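Long-range contacts in PA1221 (Pseudomonas aeruginosa, PDB 4DG8), which combines an AMP-binding region of the ANL superfamily, holding adenosine monophosphate in this model, with a phosphopantetheine-attachment (carrier) region: residues A[27-32]-A[188-193]; A[42-47]-A[229-234]; A[47-52]-A[234-239]. One frame throughout, in Å; residues are numbered along the deposited sequence.

Interaction 1 (A[27-32]-A[188-193]); sequences PTVVAR and GITRLC
Thr190 meets Pro27 through one hydrogen bond, OG1 donating to Pro27 O at 2.7 Å. The hydroxyl approaches in the carbonyl plane, at a C=O...donor angle of 151°. Its rotation sets this up: with chi1 at 60°, OG1 sits between the backbone N and the carbonyl carbon of its own residue, and CG2 is left beside the backbone N. Thr190 CG2 then lies 3.0 Å from Pro27 O, beside the hydroxyl, and 3.6 Å from Thr28 O. The Pro27 ring slides past the threonine in the opposite direction, its CD 3.4 Å from Thr190 OG1. The carbonyl belongs to the loop entering helix 29-39, where Thr28 is the N-cap residue and its OG1 accepts from Ala31 N at 3.0 Å; helix 186-193 is fastened to that helix start, within the ANL-type AMP-binding fold and about 14 Å from the bound AMP as measured from the Ile189 side chain. Val29 supplies the apolar half. Its CG1 is anti to the backbone N (chi1 174°), which leaves CG2 to meet Ile189 obliquely, 3.8 Å from CB and 3.9 Å from CD1. Trp223 of helix 217-226 touches both of these side chains, while Val29 N donates to His186 ND1.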
loop_
_atom_site.group_PDB
_atom_site.type_symbol
_atom_site.label_atom_id
_atom_site.label_comp_id
_atom_site.label_asym_id
_atom_site.label_seq_id
_atom_site.Cartn_x
_atom_site.Cartn_y
_atom_site.Cartn_z
ATOM N N PRO A 27 8.482 14.984 -12.206
ATOM C CA PRO A 27 9.667 14.345 -12.791
ATOM C C PRO A 27 9.545 12.826 -12.684
ATOM O O PRO A 27 8.741 12.333 -11.879
ATOM C CB PRO A 27 10.808 14.874 -11.912
ATOM C CG PRO A 27 10.141 14.955 -10.510
ATOM C CD PRO A 27 8.693 15.376 -10.796
ATOM N N THR A 28 10.301 12.086 -13.491
ATOM C CA THR A 28 10.354 10.638 -13.295
ATOM C C THR A 28 11.034 10.350 -11.945
ATOM O O THR A 28 11.712 11.217 -11.383
ATOM C CB THR A 28 11.125 9.929 -14.423
ATOM O OG1 THR A 28 12.522 10.217 -14.284
ATOM C CG2 THR A 28 10.625 10.373 -15.826
ATOM N N VAL A 29 10.828 9.154 -11.399
ATOM C CA VAL A 29 11.504 8.791 -10.154
ATOM C C VAL A 29 13.027 8.818 -10.337
ATOM O O VAL A 29 13.759 9.189 -9.435
ATOM C CB VAL A 29 11.094 7.391 -9.667
ATOM C CG1 VAL A 29 11.922 6.990 -8.472
ATOM C CG2 VAL A 29 9.610 7.353 -9.327
ATOM N N VAL A 30 13.496 8.417 -11.513
ATOM C CA VAL A 30 14.926 8.278 -11.718
ATOM C C VAL A 30 15.594 9.641 -11.915
ATOM O O VAL A 30 16.719 9.843 -11.475
ATOM C CB VAL A 30 15.265 7.337 -12.878
ATOM C CG1 VAL A 30 14.762 5.907 -12.584
ATOM C CG2 VAL A 30 14.682 7.864 -14.150
ATOM N N ALA A 31 14.901 10.581 -12.553
ATOM C CA ALA A 31 15.439 11.936 -12.643
ATOM C C ALA A 31 15.577 12.584 -11.246
ATOM O O ALA A 31 16.616 13.145 -10.910
ATOM C CB ALA A 31 14.586 12.798 -13.584
ATOM N N ARG A 32 14.543 12.462 -10.416
ATOM C CA ARG A 32 14.592 13.069 -9.092
ATOM C C ARG A 32 15.643 12.388 -8.215
ATOM O O ARG A 32 16.467 13.056 -7.557
ATOM C CB ARG A 32 13.224 13.012 -8.431
ATOM C CG ARG A 32 13.210 13.505 -6.994
ATOM C CD ARG A 32 13.482 14.986 -6.889
ATOM N NE ARG A 32 13.535 15.372 -5.480
ATOM C CZ ARG A 32 13.636 16.620 -5.032
ATOM N NH1 ARG A 32 13.706 17.637 -5.887
ATOM N NH2 ARG A 32 13.680 16.848 -3.718
ATOM N N GLY A 188 2.919 9.389 -10.268
ATOM C CA GLY A 188 2.124 9.156 -9.071
ATOM C C GLY A 188 3.032 9.155 -7.852
ATOM O O GLY A 188 2.702 9.701 -6.775
ATOM N N ILE A 189 4.214 8.570 -8.038
ATOM C CA ILE A 189 5.217 8.520 -6.976
ATOM C C ILE A 189 5.859 9.868 -6.662
ATOM O O ILE A 189 5.960 10.242 -5.476
ATOM C CB ILE A 189 6.350 7.523 -7.311
ATOM C CG1 ILE A 189 5.777 6.114 -7.479
ATOM C CG2 ILE A 189 7.383 7.538 -6.199
ATOM C CD1 ILE A 189 6.815 5.073 -7.875
ATOM N N THR A 190 6.322 10.584 -7.696
ATOM C CA THR A 190 7.003 11.859 -7.445
ATOM C C THR A 190 6.003 12.923 -6.964
ATOM O O THR A 190 6.351 13.763 -6.139
ATOM C CB THR A 190 7.844 12.381 -8.654
ATOM O OG1 THR A 190 6.993 12.588 -9.782
ATOM C CG2 THR A 190 8.959 11.379 -9.031
ATOM N N ARG A 191 4.756 12.863 -7.438
ATOM C CA ARG A 191 3.726 13.779 -6.940
ATOM C C ARG A 191 3.434 13.453 -5.478
ATOM O O ARG A 191 3.259 14.364 -4.666
ATOM C CB ARG A 191 2.445 13.779 -7.796
ATOM C CG ARG A 191 1.402 12.663 -7.472
ATOM C CD ARG A 191 0.574 13.072 -6.244
ATOM N NE ARG A 191 -0.750 12.452 -6.143
ATOM C CZ ARG A 191 -0.969 11.201 -5.734
ATOM N NH1 ARG A 191 0.047 10.395 -5.429
ATOM N NH2 ARG A 191 -2.209 10.739 -5.655
ATOM N N LEU A 192 3.414 12.164 -5.141
ATOM C CA LEU A 192 3.210 11.776 -3.749
ATOM C C LEU A 192 4.298 12.350 -2.832
ATOM O O LEU A 192 4.005 12.842 -1.728
ATOM C CB LEU A 192 3.178 10.232 -3.599
ATOM C CG LEU A 192 3.128 9.708 -2.145
ATOM C CD1 LEU A 192 1.812 10.127 -1.474
ATOM C CD2 LEU A 192 3.335 8.197 -2.058
ATOM N N CYS A 193 5.556 12.243 -3.267
ATOM C CA CYS A 193 6.680 12.502 -2.353
ATOM C C CYS A 193 7.258 13.919 -2.290
ATOM O O CYS A 193 7.985 14.239 -1.350
ATOM C CB CYS A 193 7.816 11.506 -2.625
ATOM S SG CYS A 193 7.309 9.770 -2.532
#

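Interaction 2 (A[42-47]-A[229-234]); sequences HREAIR and GGCCVL
Ala45, Ile46 and Arg47 run beside Cys231, Cys232 and Val233 as parallel strands, the axes of 44-47 and 231-234 diverging by 6° at a closest approach of 4.3 Å. Three backbone hydrogen bonds join them. Cys232 N reaches Ala45 O at 2.8 Å and Cys232 O accepts from Arg47 N, so both polar backbone atoms of Cys232 are used by this neighbour; Arg47 O accepts from Leu234 N. The first bond is nearly straight at hydrogen, yet its donor stands 44° above the carbonyl plane, where Ala45 belongs to a classic beta bulge: Ala45 and Ile46 together face Val53.

Before the strands pair fully, water does the bridging. One molecule donates to Glu44 O and to Gly229 O, 2.8 Å each, while a weak bond from Arg43 NH1 reaches Gly229 O at 3.4 Å, near the guanidinium plane at its edge.

Among the side chains, Cys231 SG is anti to its backbone N (chi1 -175°) and lies alongside the facing strand, 3.6 Å from Glu44 CG and 3.8 Å from Arg47 CB. Ile46 and Cys232 project to the other face from Arg47 and Val233; there Ile46 CG2 packs on Leu234 CD1 at 3.8 Å.

The pair forms the middle of a four-stranded mixed sheet, with 51-54 antiparallel beyond 44-48 and 206-209 parallel beyond 231-234. Leu58 of helix 55-72 and Leu226 of helix 217-226 cover the Ile46 and Cys232 face.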
loop_
_atom_site.group_PDB
_atom_site.type_symbol
_atom_site.label_atom_id
_atom_site.label_comp_id
_atom_site.label_asym_id
_atom_site.label_seq_id
_atom_site.Cartn_x
_atom_site.Cartn_y
_atom_site.Cartn_z
ATOM N N HIS A 42 27.225 11.580 -0.588
ATOM C CA HIS A 42 27.655 10.927 0.653
ATOM C C HIS A 42 26.707 10.958 1.869
ATOM O O HIS A 42 27.056 10.455 2.936
ATOM C CB HIS A 42 29.109 11.334 0.980
ATOM C CG HIS A 42 30.040 11.020 -0.147
ATOM N ND1 HIS A 42 30.114 9.761 -0.705
ATOM C CD2 HIS A 42 30.852 11.807 -0.890
ATOM C CE1 HIS A 42 30.967 9.776 -1.714
ATOM N NE2 HIS A 42 31.424 11.005 -1.850
ATOM N N ARG A 43 25.520 11.541 1.711
ATOM C CA ARG A 43 24.438 11.334 2.687
ATOM C C ARG A 43 23.972 9.859 2.737
ATOM O O ARG A 43 24.112 9.122 1.774
ATOM C CB ARG A 43 23.232 12.213 2.356
ATOM C CG ARG A 43 23.301 13.653 2.836
ATOM C CD ARG A 43 21.930 14.295 2.645
ATOM N NE ARG A 43 21.858 15.669 3.135
ATOM C CZ ARG A 43 20.747 16.400 3.128
ATOM N NH1 ARG A 43 19.617 15.888 2.657
ATOM N NH2 ARG A 43 20.759 17.644 3.591
ATOM N N GLU A 44 23.405 9.446 3.864
ATOM C CA GLU A 44 22.990 8.060 4.061
ATOM C C GLU A 44 21.625 7.753 3.395
ATOM O O GLU A 44 20.595 8.342 3.731
ATOM C CB GLU A 44 22.923 7.814 5.567
ATOM C CG GLU A 44 22.739 6.398 5.978
ATOM C CD GLU A 44 22.766 6.262 7.481
ATOM O OE1 GLU A 44 22.296 7.193 8.158
ATOM O OE2 GLU A 44 23.268 5.235 7.983
ATOM N N ALA A 45 21.646 6.877 2.400
ATOM C CA ALA A 45 20.442 6.482 1.664
ATOM C C ALA A 45 19.685 5.313 2.295
ATOM O O ALA A 45 18.468 5.213 2.186
ATOM C CB ALA A 45 20.792 6.177 0.219
ATOM N N ILE A 46 20.438 4.391 2.886
ATOM C CA ILE A 46 19.878 3.177 3.470
ATOM C C ILE A 46 20.612 2.877 4.769
ATOM O O ILE A 46 21.834 2.842 4.792
ATOM C CB ILE A 46 20.097 1.952 2.550
ATOM C CG1 ILE A 46 19.446 2.130 1.176
ATOM C CG2 ILE A 46 19.572 0.691 3.200
ATOM C CD1 ILE A 46 19.765 0.965 0.224
ATOM N N ARG A 47 19.868 2.617 5.835
ATOM C CA ARG A 47 20.472 2.139 7.066
ATOM C C ARG A 47 19.906 0.776 7.422
ATOM O O ARG A 47 18.693 0.625 7.600
ATOM C CB ARG A 47 20.220 3.113 8.226
ATOM C CG ARG A 47 20.570 2.513 9.608
ATOM C CD ARG A 47 22.063 2.513 9.866
ATOM N NE ARG A 47 22.511 3.879 10.085
ATOM C CZ ARG A 47 22.728 4.419 11.279
ATOM N NH1 ARG A 47 22.593 3.690 12.383
ATOM N NH2 ARG A 47 23.106 5.688 11.361
ATOM N N GLY A 229 16.474 12.988 -0.331
ATOM C CA GLY A 229 17.819 12.984 0.234
ATOM C C GLY A 229 17.832 12.428 1.657
ATOM O O GLY A 229 18.802 12.621 2.401
ATOM N N GLY A 230 16.754 11.738 2.027
ATOM C CA GLY A 230 16.620 11.127 3.345
ATOM C C GLY A 230 17.155 9.708 3.371
ATOM O O GLY A 230 17.863 9.282 2.452
ATOM N N CYS A 231 16.832 8.971 4.428
ATOM C CA CYS A 231 17.370 7.623 4.599
ATOM C C CYS A 231 16.282 6.580 4.782
ATOM O O CYS A 231 15.352 6.762 5.567
ATOM C CB CYS A 231 18.330 7.559 5.796
ATOM S SG CYS A 231 19.155 5.950 5.990
ATOM N N CYS A 232 16.413 5.473 4.064
ATOM C CA CYS A 232 15.524 4.362 4.294
ATOM C C CYS A 232 16.103 3.592 5.466
ATOM O O CYS A 232 17.154 2.956 5.351
ATOM C CB CYS A 232 15.503 3.455 3.056
ATOM S SG CYS A 232 14.644 4.198 1.677
ATOM N N VAL A 233 15.382 3.607 6.580
ATOM C CA VAL A 233 15.803 2.873 7.757
ATOM C C VAL A 233 15.000 1.586 7.745
ATOM O O VAL A 233 13.830 1.561 8.144
ATOM C CB VAL A 233 15.438 3.664 9.027
ATOM C CG1 VAL A 233 15.950 2.953 10.260
ATOM C CG2 VAL A 233 16.026 5.083 8.946
ATOM N N LEU A 234 15.661 0.499 7.361
ATOM C CA LEU A 234 14.955 -0.732 7.035
ATOM C C LEU A 234 14.676 -1.474 8.310
ATOM O O LEU A 234 15.571 -1.612 9.148
ATOM C CB LEU A 234 15.812 -1.626 6.133
ATOM C CG LEU A 234 16.393 -1.047 4.842
ATOM C CD1 LEU A 234 17.136 -2.154 4.068
ATOM C CD2 LEU A 234 15.309 -0.416 3.983
HETATM O O HOH W 1 20.272 11.041 4.222
#

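Interaction 3 (A[47-52]-A[234-239]); sequences RDRFGS and LNDLGP
A carboxylate-to-backbone contact joins Asp236 to Arg49 where two parallel strands end: strand 44-48 turns back in a hairpin, and 231-234 runs out into a loop. The evidence is the bond from Arg49 N to Asp236 OD2, 2.7 Å long and 162° at hydrogen, made on the syn lone pair of that oxygen. The same oxygen lies 3.3 Å from Asp48 CB and 3.4 Å from Arg49 CG, so the aliphatic start of the arginine crosses the carboxylate. Its charged end does not pair there: the guanidinium plane is turned 73° from the carboxylate, and NE remains 4.8 Å from OD2. Instead Arg49 lies over the Phe50 ring, CG above its centre and Phe50 CZ offset over one guanidinium face. The other carboxylate oxygen, OD1, forms a salt bridge with Arg252, which probably helps hold Asp236 in its charged form.

The donating amide of Arg49 is positioned by a type I turn from Asp48 to Gly51. Asp48 has chi1 at 63°, which folds its carboxylate back over the turn, and OD1 accepts from Phe50 N at 3.0 Å as an Asx turn, met from above the carboxylate plane. OD2 is salt-bridged to Arg88. Asp48 CB also packs on Leu234 CD1 at 4.0 Å.

On the loop side, Asn235 organises the chain: OD1 accepts from Leu237 N and Gly238 N, both arriving from one face of its plane, while ND2 donates to Gly238 O.

The hairpin links strands 44-48 and 51-54, the latter at the sheet's outer edge; the loop runs on toward helix 242-250, whose Val244 and Leu248 touch Asn235.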
loop_
_atom_site.group_PDB
_atom_site.type_symbol
_atom_site.label_atom_id
_atom_site.label_comp_id
_atom_site.label_asym_id
_atom_site.label_seq_id
_atom_site.Cartn_x
_atom_site.Cartn_y
_atom_site.Cartn_z
ATOM N N ARG A 47 19.868 2.617 5.835
ATOM C CA ARG A 47 20.472 2.139 7.066
ATOM C C ARG A 47 19.906 0.776 7.422
ATOM O O ARG A 47 18.693 0.625 7.600
ATOM C CB ARG A 47 20.220 3.113 8.226
ATOM C CG ARG A 47 20.570 2.513 9.608
ATOM C CD ARG A 47 22.063 2.513 9.866
ATOM N NE ARG A 47 22.511 3.879 10.085
ATOM C CZ ARG A 47 22.728 4.419 11.279
ATOM N NH1 ARG A 47 22.593 3.690 12.383
ATOM N NH2 ARG A 47 23.106 5.688 11.361
ATOM N N ASP A 48 20.778 -0.216 7.537
ATOM C CA ASP A 48 20.330 -1.567 7.865
ATOM C C ASP A 48 21.207 -2.193 8.955
ATOM O O ASP A 48 22.080 -1.513 9.501
ATOM C CB ASP A 48 20.246 -2.428 6.589
ATOM C CG ASP A 48 21.597 -2.633 5.896
ATOM O OD1 ASP A 48 22.666 -2.450 6.533
ATOM O OD2 ASP A 48 21.578 -3.027 4.701
ATOM N N ARG A 49 20.980 -3.463 9.301
ATOM C CA ARG A 49 21.771 -4.074 10.383
ATOM C C ARG A 49 23.284 -4.148 10.089
ATOM O O ARG A 49 24.099 -4.281 11.016
ATOM C CB ARG A 49 21.230 -5.453 10.776
ATOM C CG ARG A 49 21.353 -6.524 9.693
ATOM C CD ARG A 49 20.472 -7.709 10.020
ATOM N NE ARG A 49 20.948 -8.945 9.409
ATOM C CZ ARG A 49 21.946 -9.682 9.898
ATOM N NH1 ARG A 49 22.588 -9.299 10.999
ATOM N NH2 ARG A 49 22.314 -10.797 9.279
ATOM N N PHE A 50 23.658 -4.086 8.812
ATOM C CA PHE A 50 25.074 -4.187 8.436
ATOM C C PHE A 50 25.820 -2.857 8.436
ATOM O O PHE A 50 27.053 -2.826 8.411
ATOM C CB PHE A 50 25.235 -4.840 7.049
ATOM C CG PHE A 50 24.541 -6.164 6.925
ATOM C CD1 PHE A 50 25.023 -7.277 7.593
ATOM C CD2 PHE A 50 23.407 -6.293 6.150
ATOM C CE1 PHE A 50 24.374 -8.494 7.488
ATOM C CE2 PHE A 50 22.759 -7.507 6.039
ATOM C CZ PHE A 50 23.243 -8.608 6.705
ATOM N N GLY A 51 25.089 -1.756 8.405
ATOM C CA GLY A 51 25.764 -0.496 8.174
ATOM C C GLY A 51 24.905 0.454 7.377
ATOM O O GLY A 51 23.682 0.393 7.432
ATOM N N SER A 52 25.557 1.365 6.664
ATOM C CA SER A 52 24.843 2.258 5.770
ATOM C C SER A 52 25.322 2.159 4.317
ATOM O O SER A 52 26.431 1.716 4.034
ATOM C CB SER A 52 24.920 3.696 6.274
ATOM O OG SER A 52 26.239 4.046 6.595
ATOM N N LEU A 234 15.661 0.499 7.361
ATOM C CA LEU A 234 14.955 -0.732 7.035
ATOM C C LEU A 234 14.676 -1.474 8.310
ATOM O O LEU A 234 15.571 -1.612 9.148
ATOM C CB LEU A 234 15.812 -1.626 6.133
ATOM C CG LEU A 234 16.393 -1.047 4.842
ATOM C CD1 LEU A 234 17.136 -2.154 4.068
ATOM C CD2 LEU A 234 15.309 -0.416 3.983
ATOM N N ASN A 235 13.474 -2.017 8.457
ATOM C CA ASN A 235 13.270 -2.871 9.595
ATOM C C ASN A 235 13.653 -4.274 9.173
ATOM O O ASN A 235 12.848 -5.017 8.603
ATOM C CB ASN A 235 11.793 -2.880 10.019
ATOM C CG ASN A 235 11.496 -3.967 11.066
ATOM O OD1 ASN A 235 12.399 -4.429 11.756
ATOM N ND2 ASN A 235 10.235 -4.380 11.171
ATOM N N ASP A 236 14.891 -4.627 9.512
ATOM C CA ASP A 236 15.424 -5.989 9.440
ATOM C C ASP A 236 15.517 -6.633 10.821
ATOM O O ASP A 236 16.258 -7.597 11.014
ATOM C CB ASP A 236 16.758 -6.048 8.682
ATOM C CG ASP A 236 17.734 -4.991 9.145
ATOM O OD1 ASP A 236 17.503 -4.409 10.237
ATOM O OD2 ASP A 236 18.727 -4.761 8.423
ATOM N N LEU A 237 14.902 -5.998 11.813
ATOM C CA LEU A 237 14.954 -6.497 13.189
ATOM C C LEU A 237 13.934 -7.594 13.517
ATOM O O LEU A 237 14.253 -8.573 14.181
ATOM C CB LEU A 237 14.831 -5.336 14.175
ATOM C CG LEU A 237 16.031 -4.394 14.134
ATOM C CD1 LEU A 237 15.894 -3.299 15.174
ATOM C CD2 LEU A 237 17.311 -5.182 14.369
ATOM N N GLY A 238 12.705 -7.424 13.049
ATOM C CA GLY A 238 11.643 -8.358 13.358
ATOM C C GLY A 238 10.289 -7.682 13.227
ATOM O O GLY A 238 10.228 -6.475 12.958
ATOM N N PRO A 239 9.199 -8.455 13.415
ATOM C CA PRO A 239 7.850 -7.888 13.317
ATOM C C PRO A 239 7.747 -6.618 14.160
ATOM O O PRO A 239 8.140 -6.601 15.332
ATOM C CB PRO A 239 6.964 -8.978 13.913
ATOM C CG PRO A 239 7.734 -10.284 13.669
ATOM C CD PRO A 239 9.198 -9.884 13.794
#

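Interaction 3 continues from the C-terminal end of the strand pair of interaction 2; they share Arg47 and Leu234, and their centres lie 11 Å apart. Interaction 2 is mostly buried and held by regular backbone bonding in the sheet; interaction 3, only partly buried, takes over where that pairing stops and relies on a carboxylate and tight turns instead. Interaction 1 is likewise buried but joins helices rather than strands, with a threonine hydroxyl and a small apolar patch, and its centre is 17 Å from that of interaction 2 without touching it. Helix 29-39 is followed, after a short connection, by strand 44-48, and helix 217-226 touches side chains of both interactions 1 and 2.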